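Local coordinates for protein ALDH21) (Physcomitrella patens subsp. patens, PDB 5MZ5) that acts as an NADP+-dependent succinic semialdehyde dehydrogenase, oxidising succinic semialdehyde to succinate within the aldehyde dehydrogenase family, at residues V35-Y40 and A67-Q72; Y40-A45 and S240-S245; N60-D65 and G350-E355. All coordinates share one frame; numbering follows the deposited sequence.

Contact 1: V35-Y40 and A67-Q72; sequences VTPKKY and AAKVPQ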
ATOM      1  N   VAL A  35      41.664  21.865  32.744  1.00 67.70           N
ATOM      2  CA  VAL A  35      40.724  21.152  31.870  1.00 66.69           C
ATOM      3  C   VAL A  35      41.468  20.102  31.012  1.00 68.68           C
ATOM      4  O   VAL A  35      42.066  20.447  29.981  1.00 68.04           O
ATOM      5  CB  VAL A  35      39.835  22.119  31.017  1.00 70.25           C
ATOM      6  CG1 VAL A  35      38.883  21.355  30.091  1.00 69.07           C
ATOM      7  CG2 VAL A  35      39.057  23.090  31.902  1.00 70.54           C
ATOM      8  N   THR A  36      41.437  18.826  31.450  1.00 63.41           N
ATOM      9  CA  THR A  36      42.077  17.745  30.692  1.00 62.01           C
ATOM     10  C   THR A  36      41.099  17.268  29.603  1.00 61.27           C
ATOM     11  O   THR A  36      39.991  16.837  29.945  1.00 60.27           O
ATOM     12  CB  THR A  36      42.582  16.609  31.604  1.00 71.18           C
ATOM     13  OG1 THR A  36      43.248  17.170  32.740  1.00 73.36           O
ATOM     14  CG2 THR A  36      43.526  15.650  30.878  1.00 68.57           C
ATOM     15  N   PRO A  37      41.453  17.374  28.295  1.00 54.23           N
ATOM     16  CA  PRO A  37      40.507  16.927  27.255  1.00 51.98           C
ATOM     17  C   PRO A  37      40.318  15.408  27.249  1.00 52.56           C
ATOM     18  O   PRO A  37      41.299  14.667  27.397  1.00 51.79           O
ATOM     19  CB  PRO A  37      41.121  17.450  25.955  1.00 53.43           C
ATOM     20  CG  PRO A  37      42.568  17.610  26.243  1.00 58.67           C
ATOM     21  CD  PRO A  37      42.716  17.876  27.710  1.00 55.15           C
ATOM     22  N   LYS A  38      39.051  14.947  27.112  1.00 46.08           N
ATOM     23  CA  LYS A  38      38.730  13.518  27.057  1.00 43.41           C
ATOM     24  C   LYS A  38      39.203  12.933  25.717  1.00 43.92           C
ATOM     25  O   LYS A  38      38.979  13.536  24.665  1.00 42.62           O
ATOM     26  CB  LYS A  38      37.223  13.277  27.246  1.00 44.71           C
ATOM     27  CG  LYS A  38      36.875  11.814  27.498  1.00 50.61           C
ATOM     28  CD  LYS A  38      35.378  11.539  27.496  1.00 58.74           C
ATOM     29  CE  LYS A  38      35.066  10.063  27.649  1.00 65.91           C
ATOM     30  NZ  LYS A  38      35.450   9.258  26.452  1.00 71.75           N
ATOM     31  N   LYS A  39      39.868  11.769  25.762  1.00 38.92           N
ATOM     32  CA  LYS A  39      40.335  11.081  24.560  1.00 37.69           C
ATOM     33  C   LYS A  39      39.272  10.092  24.103  1.00 40.39           C
ATOM     34  O   LYS A  39      38.717   9.345  24.909  1.00 39.41           O
ATOM     35  CB  LYS A  39      41.699  10.405  24.770  1.00 40.23           C
ATOM     36  CG  LYS A  39      42.804  11.399  25.034  1.00 54.20           C
ATOM     37  CD  LYS A  39      44.153  10.763  25.171  1.00 64.32           C
ATOM     38  CE  LYS A  39      45.263  11.795  25.083  1.00 74.32           C
ATOM     39  NZ  LYS A  39      45.278  12.731  26.247  1.00 85.78           N
ATOM     40  N   TYR A  40      38.935  10.151  22.817  1.00 36.58           N
ATOM     41  CA  TYR A  40      37.933   9.291  22.203  1.00 35.65           C
ATOM     42  C   TYR A  40      38.617   8.357  21.217  1.00 38.13           C
ATOM     43  O   TYR A  40      39.756   8.588  20.814  1.00 36.45           O
ATOM     44  CB  TYR A  40      36.880  10.142  21.457  1.00 36.11           C
ATOM     45  CG  TYR A  40      35.837  10.769  22.354  1.00 37.36           C
ATOM     46  CD1 TYR A  40      36.126  11.907  23.108  1.00 38.46           C
ATOM     47  CD2 TYR A  40      34.549  10.243  22.428  1.00 37.62           C
ATOM     48  CE1 TYR A  40      35.169  12.485  23.940  1.00 38.98           C
ATOM     49  CE2 TYR A  40      33.577  10.826  23.242  1.00 38.48           C
ATOM     50  CZ  TYR A  40      33.896  11.944  23.999  1.00 46.79           C
ATOM     51  OH  TYR A  40      32.961  12.526  24.810  1.00 49.58           O
ATOM     52  N   ALA A  67      37.818  20.361  24.811  1.00 37.01           N
ATOM     53  CA  ALA A  67      37.206  19.440  25.760  1.00 36.68           C
ATOM     54  C   ALA A  67      37.414  17.989  25.390  1.00 40.23           C
ATOM     55  O   ALA A  67      37.237  17.102  26.232  1.00 41.67           O
ATOM     56  CB  ALA A  67      35.727  19.748  25.903  1.00 36.73           C
ATOM     57  N   ALA A  68      37.793  17.747  24.136  1.00 34.82           N
ATOM     58  CA  ALA A  68      37.989  16.411  23.608  1.00 33.72           C
ATOM     59  C   ALA A  68      39.061  16.344  22.527  1.00 37.43           C
ATOM     60  O   ALA A  68      39.302  17.328  21.825  1.00 36.72           O
ATOM     61  CB  ALA A  68      36.660  15.863  23.085  1.00 33.55           C
ATOM     62  N   LYS A  69      39.704  15.171  22.409  1.00 35.27           N
ATOM     63  CA  LYS A  69      40.735  14.840  21.419  1.00 34.95           C
ATOM     64  C   LYS A  69      40.272  13.585  20.708  1.00 36.62           C
ATOM     65  O   LYS A  69      39.915  12.590  21.352  1.00 35.59           O
ATOM     66  CB  LYS A  69      42.101  14.622  22.076  1.00 38.21           C
ATOM     67  CG  LYS A  69      42.765  15.916  22.502  1.00 56.39           C
ATOM     68  CD  LYS A  69      44.039  15.637  23.239  1.00 67.94           C
ATOM     69  CE  LYS A  69      45.237  16.157  22.496  1.00 76.98           C
ATOM     70  NZ  LYS A  69      46.496  15.570  23.025  1.00 84.72           N
ATOM     71  N   VAL A  70      40.187  13.662  19.377  1.00 32.59           N
ATOM     72  CA  VAL A  70      39.691  12.559  18.534  1.00 31.53           C
ATOM     73  C   VAL A  70      40.796  12.115  17.572  1.00 33.63           C
ATOM     74  O   VAL A  70      41.356  12.976  16.891  1.00 33.76           O
ATOM     75  CB  VAL A  70      38.429  13.016  17.738  1.00 34.48           C
ATOM     76  CG1 VAL A  70      37.940  11.926  16.812  1.00 34.36           C
ATOM     77  CG2 VAL A  70      37.319  13.475  18.661  1.00 33.69           C
ATOM     78  N   PRO A  71      41.111  10.806  17.454  1.00 30.84           N
ATOM     79  CA  PRO A  71      42.100  10.382  16.452  1.00 30.85           C
ATOM     80  C   PRO A  71      41.653  10.745  15.036  1.00 36.60           C
ATOM     81  O   PRO A  71      40.463  10.685  14.718  1.00 34.69           O
ATOM     82  CB  PRO A  71      42.139   8.853  16.611  1.00 31.95           C
ATOM     83  CG  PRO A  71      41.553   8.574  17.942  1.00 36.36           C
ATOM     84  CD  PRO A  71      40.524   9.634  18.139  1.00 33.13           C
ATOM     85  N   GLN A  72      42.600  11.176  14.205  1.00 36.82           N
ATOM     86  CA  GLN A  72      42.305  11.506  12.817  1.00 37.50           C
ATOM     87  C   GLN A  72      42.685  10.311  11.955  1.00 40.57           C
ATOM     88  O   GLN A  72      43.809   9.817  12.056  1.00 40.60           O
ATOM     89  CB  GLN A  72      43.016  12.788  12.361  1.00 40.01           C
ATOM     90  CG  GLN A  72      42.474  13.292  11.028  1.00 66.67           C
ATOM     91  CD  GLN A  72      42.986  14.658  10.687  1.00 98.21           C
ATOM     92  OE1 GLN A  72      44.106  14.826  10.187  1.00 99.52           O
ATOM     93  NE2 GLN A  72      42.141  15.656  10.888  1.00 88.60           N
TER

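Contact 2: Y40-A45 and S240-S245; sequences YNIFLA and SILPVS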
ATOM      1  N   TYR A  40      38.935  10.151  22.817  1.00 36.58           N
ATOM      2  CA  TYR A  40      37.933   9.291  22.203  1.00 35.65           C
ATOM      3  C   TYR A  40      38.617   8.357  21.217  1.00 38.13           C
ATOM      4  O   TYR A  40      39.756   8.588  20.814  1.00 36.45           O
ATOM      5  CB  TYR A  40      36.880  10.142  21.457  1.00 36.11           C
ATOM      6  CG  TYR A  40      35.837  10.769  22.354  1.00 37.36           C
ATOM      7  CD1 TYR A  40      36.126  11.907  23.108  1.00 38.46           C
ATOM      8  CD2 TYR A  40      34.549  10.243  22.428  1.00 37.62           C
ATOM      9  CE1 TYR A  40      35.169  12.485  23.940  1.00 38.98           C
ATOM     10  CE2 TYR A  40      33.577  10.826  23.242  1.00 38.48           C
ATOM     11  CZ  TYR A  40      33.896  11.944  23.999  1.00 46.79           C
ATOM     12  OH  TYR A  40      32.961  12.526  24.810  1.00 49.58           O
ATOM     13  N   ASN A  41      37.909   7.307  20.829  1.00 35.04           N
ATOM     14  CA  ASN A  41      38.364   6.389  19.809  1.00 34.85           C
ATOM     15  C   ASN A  41      37.521   6.624  18.575  1.00 37.49           C
ATOM     16  O   ASN A  41      36.398   7.122  18.670  1.00 38.02           O
ATOM     17  CB  ASN A  41      38.159   4.937  20.252  1.00 37.32           C
ATOM     18  CG  ASN A  41      39.050   4.475  21.364  1.00 48.73           C
ATOM     19  OD1 ASN A  41      38.573   3.989  22.386  1.00 42.86           O
ATOM     20  ND2 ASN A  41      40.353   4.518  21.152  1.00 37.21           N
ATOM     21  N   ILE A  42      38.061   6.255  17.418  1.00 33.08           N
ATOM     22  CA  ILE A  42      37.341   6.287  16.155  1.00 31.33           C
ATOM     23  C   ILE A  42      37.025   4.838  15.828  1.00 32.24           C
ATOM     24  O   ILE A  42      37.603   3.935  16.448  1.00 30.23           O
ATOM     25  CB  ILE A  42      38.043   7.086  15.024  1.00 34.39           C
ATOM     26  CG1 ILE A  42      39.436   6.514  14.679  1.00 35.38           C
ATOM     27  CG2 ILE A  42      38.123   8.556  15.429  1.00 34.19           C
ATOM     28  CD1 ILE A  42      40.098   7.058  13.382  1.00 42.53           C
ATOM     29  N   PHE A  43      36.084   4.606  14.912  1.00 27.27           N
ATOM     30  CA  PHE A  43      35.676   3.249  14.625  1.00 26.92           C
ATOM     31  C   PHE A  43      36.045   2.837  13.231  1.00 30.36           C
ATOM     32  O   PHE A  43      35.616   3.443  12.264  1.00 29.38           O
ATOM     33  CB  PHE A  43      34.178   3.053  14.959  1.00 27.86           C
ATOM     34  CG  PHE A  43      33.975   3.159  16.457  1.00 28.73           C
ATOM     35  CD1 PHE A  43      34.123   2.043  17.277  1.00 30.65           C
ATOM     36  CD2 PHE A  43      33.745   4.397  17.061  1.00 28.88           C
ATOM     37  CE1 PHE A  43      34.009   2.157  18.669  1.00 30.35           C
ATOM     38  CE2 PHE A  43      33.658   4.510  18.446  1.00 30.68           C
ATOM     39  CZ  PHE A  43      33.800   3.389  19.241  1.00 28.53           C
ATOM     40  N   LEU A  44      36.899   1.819  13.148  1.00 29.85           N
ATOM     41  CA  LEU A  44      37.414   1.277  11.902  1.00 30.55           C
ATOM     42  C   LEU A  44      37.030  -0.185  11.825  1.00 34.00           C
ATOM     43  O   LEU A  44      37.519  -0.997  12.622  1.00 34.09           O
ATOM     44  CB  LEU A  44      38.941   1.482  11.830  1.00 31.85           C
ATOM     45  CG  LEU A  44      39.705   0.830  10.665  1.00 38.64           C
ATOM     46  CD1 LEU A  44      39.219   1.341   9.332  1.00 39.68           C
ATOM     47  CD2 LEU A  44      41.194   1.111  10.774  1.00 42.50           C
ATOM     48  N   ALA A  45      36.125  -0.515  10.871  1.00 30.28           N
ATOM     49  CA  ALA A  45      35.605  -1.866  10.645  1.00 30.34           C
ATOM     50  C   ALA A  45      35.058  -2.458  11.971  1.00 33.66           C
ATOM     51  O   ALA A  45      35.451  -3.564  12.373  1.00 33.86           O
ATOM     52  CB  ALA A  45      36.693  -2.755  10.046  1.00 31.43           C
ATOM     53  N   SER A 240      31.994   1.927  10.083  1.00 25.21           N
ATOM     54  CA  SER A 240      33.176   2.719  10.364  1.00 24.73           C
ATOM     55  C   SER A 240      32.681   4.142  10.559  1.00 27.99           C
ATOM     56  O   SER A 240      31.796   4.583   9.825  1.00 24.77           O
ATOM     57  CB  SER A 240      34.188   2.652   9.229  1.00 26.09           C
ATOM     58  OG  SER A 240      34.906   1.433   9.284  1.00 29.65           O
ATOM     59  N   ILE A 241      33.192   4.817  11.588  1.00 27.37           N
ATOM     60  CA  ILE A 241      32.883   6.221  11.910  1.00 28.42           C
ATOM     61  C   ILE A 241      34.238   6.913  12.086  1.00 33.66           C
ATOM     62  O   ILE A 241      34.938   6.674  13.076  1.00 31.04           O
ATOM     63  CB  ILE A 241      31.907   6.432  13.111  1.00 31.07           C
ATOM     64  CG1 ILE A 241      30.573   5.663  12.888  1.00 30.91           C
ATOM     65  CG2 ILE A 241      31.658   7.962  13.376  1.00 29.31           C
ATOM     66  CD1 ILE A 241      29.742   5.506  14.097  1.00 35.86           C
ATOM     67  N   LEU A 242      34.633   7.680  11.053  1.00 33.32           N
ATOM     68  CA  LEU A 242      35.928   8.346  10.993  1.00 34.96           C
ATOM     69  C   LEU A 242      35.855   9.862  10.690  1.00 38.77           C
ATOM     70  O   LEU A 242      35.504  10.240   9.568  1.00 36.37           O
ATOM     71  CB  LEU A 242      36.859   7.690   9.942  1.00 35.49           C
ATOM     72  CG  LEU A 242      36.690   6.220   9.579  1.00 41.89           C
ATOM     73  CD1 LEU A 242      36.958   6.011   8.094  1.00 42.58           C
ATOM     74  CD2 LEU A 242      37.654   5.350  10.383  1.00 45.87           C
ATOM     75  N   PRO A 243      36.227  10.740  11.650  1.00 37.91           N
ATOM     76  CA  PRO A 243      36.362  12.178  11.326  1.00 38.57           C
ATOM     77  C   PRO A 243      37.582  12.249  10.393  1.00 41.54           C
ATOM     78  O   PRO A 243      38.615  11.620  10.652  1.00 41.58           O
ATOM     79  CB  PRO A 243      36.631  12.836  12.691  1.00 40.89           C
ATOM     80  CG  PRO A 243      36.357  11.752  13.712  1.00 44.79           C
ATOM     81  CD  PRO A 243      36.672  10.473  13.028  1.00 39.77           C
ATOM     82  N   VAL A 244      37.413  12.876   9.240  1.00 38.11           N
ATOM     83  CA  VAL A 244      38.448  12.845   8.203  1.00 38.05           C
ATOM     84  C   VAL A 244      38.973  14.256   7.869  1.00 41.70           C
ATOM     85  O   VAL A 244      38.219  15.247   7.892  1.00 40.49           O
ATOM     86  CB  VAL A 244      37.886  12.048   6.967  1.00 41.12           C
ATOM     87  CG1 VAL A 244      38.659  12.293   5.688  1.00 40.68           C
ATOM     88  CG2 VAL A 244      37.830  10.552   7.262  1.00 41.00           C
ATOM     89  N   SER A 245      40.292  14.324   7.603  1.00 38.76           N
ATOM     90  CA  SER A 245      41.001  15.538   7.195  1.00 40.01           C
ATOM     91  C   SER A 245      40.570  15.914   5.766  1.00 44.10           C
ATOM     92  O   SER A 245      40.072  15.071   5.010  1.00 43.10           O
ATOM     93  CB  SER A 245      42.515  15.323   7.234  1.00 44.53           C
ATOM     94  OG  SER A 245      42.942  14.299   6.344  1.00 55.45           O
TER

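Contact 3: N60-D65 and G350-E355; sequences NKYTND and GNPFEE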
ATOM      1  N   ASN A  60      34.668  23.177  23.286  1.00 31.46           N
ATOM      2  CA  ASN A  60      33.439  23.527  23.966  1.00 29.76           C
ATOM      3  C   ASN A  60      33.056  24.826  23.235  1.00 30.98           C
ATOM      4  O   ASN A  60      33.859  25.755  23.173  1.00 28.09           O
ATOM      5  CB  ASN A  60      33.721  23.752  25.455  1.00 26.18           C
ATOM      6  CG  ASN A  60      32.529  24.181  26.283  1.00 40.19           C
ATOM      7  OD1 ASN A  60      31.739  25.056  25.905  1.00 37.77           O
ATOM      8  ND2 ASN A  60      32.432  23.635  27.477  1.00 30.89           N
ATOM      9  N   LYS A  61      31.887  24.853  22.599  1.00 28.50           N
ATOM     10  CA  LYS A  61      31.485  25.998  21.770  1.00 28.23           C
ATOM     11  C   LYS A  61      31.117  27.246  22.574  1.00 32.92           C
ATOM     12  O   LYS A  61      31.044  28.344  21.992  1.00 33.42           O
ATOM     13  CB  LYS A  61      30.379  25.605  20.763  1.00 28.46           C
ATOM     14  CG  LYS A  61      30.821  24.513  19.787  1.00 24.42           C
ATOM     15  CD  LYS A  61      32.151  24.801  19.041  1.00 30.47           C
ATOM     16  CE  LYS A  61      32.532  23.715  18.047  1.00 30.75           C
ATOM     17  NZ  LYS A  61      32.777  22.389  18.707  1.00 23.63           N
ATOM     18  N   TYR A  62      30.969  27.101  23.901  1.00 29.23           N
ATOM     19  CA  TYR A  62      30.710  28.235  24.782  1.00 29.75           C
ATOM     20  C   TYR A  62      32.017  28.826  25.334  1.00 35.46           C
ATOM     21  O   TYR A  62      32.233  30.030  25.213  1.00 36.36           O
ATOM     22  CB  TYR A  62      29.771  27.854  25.940  1.00 30.20           C
ATOM     23  CG  TYR A  62      29.522  29.003  26.903  1.00 31.87           C
ATOM     24  CD1 TYR A  62      28.957  30.202  26.463  1.00 33.57           C
ATOM     25  CD2 TYR A  62      29.844  28.891  28.258  1.00 32.48           C
ATOM     26  CE1 TYR A  62      28.737  31.265  27.340  1.00 33.40           C
ATOM     27  CE2 TYR A  62      29.610  29.946  29.149  1.00 33.43           C
ATOM     28  CZ  TYR A  62      29.046  31.127  28.686  1.00 37.72           C
ATOM     29  OH  TYR A  62      28.792  32.173  29.547  1.00 37.52           O
ATOM     30  N   THR A  63      32.867  27.979  25.962  1.00 32.31           N
ATOM     31  CA  THR A  63      34.117  28.391  26.618  1.00 31.64           C
ATOM     32  C   THR A  63      35.317  28.478  25.685  1.00 33.58           C
ATOM     33  O   THR A  63      36.290  29.140  26.039  1.00 32.85           O
ATOM     34  CB  THR A  63      34.440  27.452  27.804  1.00 38.06           C
ATOM     35  OG1 THR A  63      34.839  26.164  27.313  1.00 38.09           O
ATOM     36  CG2 THR A  63      33.282  27.301  28.791  1.00 30.83           C
ATOM     37  N   ASN A  64      35.274  27.757  24.535  1.00 29.06           N
ATOM     38  CA  ASN A  64      36.347  27.624  23.535  1.00 28.91           C
ATOM     39  C   ASN A  64      37.483  26.694  24.008  1.00 34.40           C
ATOM     40  O   ASN A  64      38.475  26.538  23.300  1.00 34.81           O
ATOM     41  CB  ASN A  64      36.876  28.962  23.031  1.00 31.73           C
ATOM     42  CG  ASN A  64      35.837  29.768  22.329  1.00 54.01           C
ATOM     43  OD1 ASN A  64      35.084  29.254  21.505  1.00 45.86           O
ATOM     44  ND2 ASN A  64      35.759  31.047  22.658  1.00 46.71           N
ATOM     45  N   ASP A  65      37.297  26.018  25.164  1.00 31.62           N
ATOM     46  CA  ASP A  65      38.259  25.053  25.707  1.00 32.25           C
ATOM     47  C   ASP A  65      38.256  23.799  24.849  1.00 36.79           C
ATOM     48  O   ASP A  65      37.187  23.358  24.395  1.00 36.12           O
ATOM     49  CB  ASP A  65      37.854  24.609  27.132  1.00 34.87           C
ATOM     50  CG  ASP A  65      38.014  25.616  28.259  1.00 47.67           C
ATOM     51  OD1 ASP A  65      39.052  26.306  28.297  1.00 48.37           O
ATOM     52  OD2 ASP A  65      37.147  25.637  29.159  1.00 54.71           O
ATOM     53  N   GLY A 350      22.768  33.111  26.410  1.00 33.12           N
ATOM     54  CA  GLY A 350      23.907  32.887  27.286  1.00 32.19           C
ATOM     55  C   GLY A 350      24.459  31.487  27.261  1.00 34.94           C
ATOM     56  O   GLY A 350      24.393  30.796  26.240  1.00 33.06           O
ATOM     57  N   ASN A 351      25.026  31.085  28.404  1.00 32.24           N
ATOM     58  CA  ASN A 351      25.625  29.781  28.659  1.00 32.15           C
ATOM     59  C   ASN A 351      24.640  28.647  28.289  1.00 35.28           C
ATOM     60  O   ASN A 351      23.613  28.502  28.955  1.00 34.76           O
ATOM     61  CB  ASN A 351      26.063  29.690  30.127  1.00 30.71           C
ATOM     62  CG  ASN A 351      26.763  28.411  30.513  1.00 41.06           C
ATOM     63  OD1 ASN A 351      26.873  27.457  29.739  1.00 30.54           O
ATOM     64  ND2 ASN A 351      27.266  28.382  31.735  1.00 35.21           N
ATOM     65  N   PRO A 352      24.941  27.845  27.231  1.00 30.01           N
ATOM     66  CA  PRO A 352      23.997  26.791  26.814  1.00 28.48           C
ATOM     67  C   PRO A 352      23.799  25.687  27.860  1.00 31.78           C
ATOM     68  O   PRO A 352      22.811  24.961  27.786  1.00 29.61           O
ATOM     69  CB  PRO A 352      24.595  26.289  25.494  1.00 28.85           C
ATOM     70  CG  PRO A 352      26.055  26.566  25.626  1.00 33.31           C
ATOM     71  CD  PRO A 352      26.112  27.886  26.332  1.00 30.09           C
ATOM     72  N   PHE A 353      24.707  25.605  28.862  1.00 28.38           N
ATOM     73  CA  PHE A 353      24.603  24.640  29.961  1.00 28.41           C
ATOM     74  C   PHE A 353      23.572  25.049  31.021  1.00 33.86           C
ATOM     75  O   PHE A 353      23.190  24.213  31.848  1.00 33.37           O
ATOM     76  CB  PHE A 353      25.972  24.347  30.582  1.00 29.90           C
ATOM     77  CG  PHE A 353      26.891  23.595  29.652  1.00 30.76           C
ATOM     78  CD1 PHE A 353      26.798  22.210  29.522  1.00 32.08           C
ATOM     79  CD2 PHE A 353      27.852  24.272  28.895  1.00 32.92           C
ATOM     80  CE1 PHE A 353      27.659  21.510  28.664  1.00 32.35           C
ATOM     81  CE2 PHE A 353      28.711  23.573  28.034  1.00 34.43           C
ATOM     82  CZ  PHE A 353      28.612  22.196  27.935  1.00 31.81           C
ATOM     83  N   GLU A 354      23.104  26.324  30.981  1.00 32.47           N
ATOM     84  CA  GLU A 354      22.060  26.816  31.891  1.00 33.29           C
ATOM     85  C   GLU A 354      20.727  26.259  31.416  1.00 35.24           C
ATOM     86  O   GLU A 354      20.478  26.221  30.214  1.00 34.30           O
ATOM     87  CB  GLU A 354      21.978  28.360  31.927  1.00 35.65           C
ATOM     88  CG  GLU A 354      23.227  29.097  32.399  1.00 49.49           C
ATOM     89  CD  GLU A 354      23.636  29.012  33.860  1.00 78.57           C
ATOM     90  OE1 GLU A 354      22.918  28.371  34.665  1.00 73.37           O
ATOM     91  OE2 GLU A 354      24.686  29.603  34.198  1.00 77.84           O
ATOM     92  N   GLU A 355      19.896  25.800  32.361  1.00 31.99           N
ATOM     93  CA  GLU A 355      18.585  25.242  32.112  0.50 32.19           C
ATOM     94  C   GLU A 355      17.620  26.235  31.484  1.00 38.02           C
ATOM     95  O   GLU A 355      16.786  25.818  30.686  1.00 37.46           O
ATOM     96  CB  GLU A 355      17.991  24.678  33.407  1.00 34.41           C
ATOM     97  CG  GLU A 355      18.805  23.548  34.037  1.00 44.85           C
ATOM     98  CD  GLU A 355      18.889  22.264  33.230  1.00 61.88           C
ATOM     99  OE1 GLU A 355      17.919  21.955  32.507  1.00 50.94           O
ATOM    100  OE2 GLU A 355      19.919  21.557  33.330  1.00 64.00           O
TER

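Contact 1: V35-Y40 and A67-Q72
Lys38 and Lys39 pair in parallel with Ala68 and Lys69, with Pro37 and Tyr40 at the two ends of the short strand; three backbone hydrogen bonds hold them. Lys38 N gives to Ala67 O at 3.0 Å, the donor standing 38° out of the carbonyl plane. Lys38 O in turn accepts from Lys69 N at 2.9 Å. In the third bond Tyr40 N meets Lys69 O at 3.0 Å, almost in line with the C=O bond (177°). CA-H...O approaches from Pro37, Ala68 and Lys39 supplement these bonds. On the face that carries Lys39 and Lys69, Pro37 and Lys69 lie side by side and point the same way, Pro37 CG resting 3.9 Å from Lys69 CD. The Lys69 chain bends at chi3 (116°), and Lys69 also makes a cation-pi contact with Trp55 of strand 55-59. The face of Lys38 and Ala68 is different in kind: Tyr40 CE1 meets the Ala68 methyl CB obliquely at 3.8 Å, and Lys38, extended until its final torsion turns, sets NZ 3.9 Å above the plane of the Tyr40 ring, over its centre. Farther out, strand 66-71 lies between 38-44 and 55-59 in the mixed sheet; on the 55-59 side, Ala67 and Ala68 both face Val58 in a classic beta bulge. The two faces thus differ in chemistry. On one, Tyr40 and Ala68 turn to Leu219 of helix 219-229, while the Lys38 ammonium lies over the Tyr40 ring. On the other, Lys39 NZ and Lys69 NZ are two like charges 4.5 Å apart, a proximity that solvent at the exposed Lys39 and the Trp55 ring beside Lys69 would probably ease.

Contact 2: Y40-A45 and S240-S245
Ile42 drives its CG2 branch against the ring of Pro243, and Ile42 CG2 comes to 3.4 Å from Pro243 CD, closer than carbon atoms usually pack. With chi1 at 60°, CG1 takes the place between the backbone N and the carbonyl carbon, which leaves CG2 for Pro243 and sends CD1 to within 4.2 Å of Leu242 CD2. Next to this dense end, Phe43 and Ile241 form a single antiparallel hydrogen-bonded pair: Phe43 N reaches Ile241 O at 3.0 Å with a nearly straight N-H...O angle of 167°, and Ile241 N returns to Phe43 O at 2.9 Å through a more bent 144°. Strand 239-241 is an outermost strand of the Rossmann-type sheet, and this single bridge links it to strand 38-44, an inner strand of the small N-terminal sheet. Phe43 CB lies near Ile241, but its ring leads off toward Glu226 and His229 of helix 219-229. At Leu44 and Ala45, both partly exposed, the packing thins. Leu44 starts away from segment 240-245 and touches helix 75-94 instead, leaving its CB 4.3 Å from Leu242 CD2. Beyond the single bridge a side chain takes up the next backbone N-H to face this segment: Ser240 OG, placed beside its own backbone N, accepts from Ala45 N at 2.8 Å.

Contact 3: N60-D65 and G350-E355
Tyr62 lays its ring flat on Asn351. The ring and the Asn351 amide are 10° apart in plane, a stacked pairing in which Tyr62 CE2 comes to 3.5 Å from Asn351 CG. Asn351 CA lies over the same ring, 3.8 Å from the centroid and 17° off the normal, a CH-pi contact. Tyr62 has CG anti to the backbone N (chi1 178°), which swings the ring out of its loop and across to the other segment. Pro352 slants against the same ring, its CD 3.6 Å from Tyr62 CG. Phe353 CE2 lies 3.8 Å from Asn60 ND2, while Asn60 OD1 and Asn351 OD1 sit in the plane of the Phe353 ring at its edge. Asn60 OD1 accepts from Tyr62 N at 3.0 Å, in the carbonyl plane, and from Thr63 N out of it; Asn351 OD1 takes Phe353 N, an Asx turn on a type I turn from Asn351 to Glu354. Helix 115-126 touches Phe353 through Gln120, Thr123 and Met124. The contact joins the loop between strands 55-59 and 66-71, in the coenzyme-binding half, to a loop after helix 333-345, probably in the catalytic domain, as in other aldehyde dehydrogenases. No hydrogen bond runs between the segments: stacking and apolar contact hold them, while both amide oxygens accept N-H groups of their own loops, which probably helps fix the Asn351 amide and the Tyr62 loop.

How the contacts relate
Contacts 1 and 2 are continuous: they share Tyr40 and strand 38-44, and their centres are about 14 Å apart. Their side chains interlock where Val70 CG1 comes to 3.5 Å from Pro243 CG and to 3.6 Å from Ile42 CG2. Through Pro243 this shared layer approaches the coenzyme site, the proline side chain lying about 5 Å from that of Ser215 and about 6 Å from that of Lys212, which bind NADP+, absent from this chain. Contact 3 lies away from the coenzyme and substrate sites. Its centre is about 17 Å from that of contact 1, which it touches only lightly, and about 26 Å from that of contact 2, with nearest atoms about 11 Å apart.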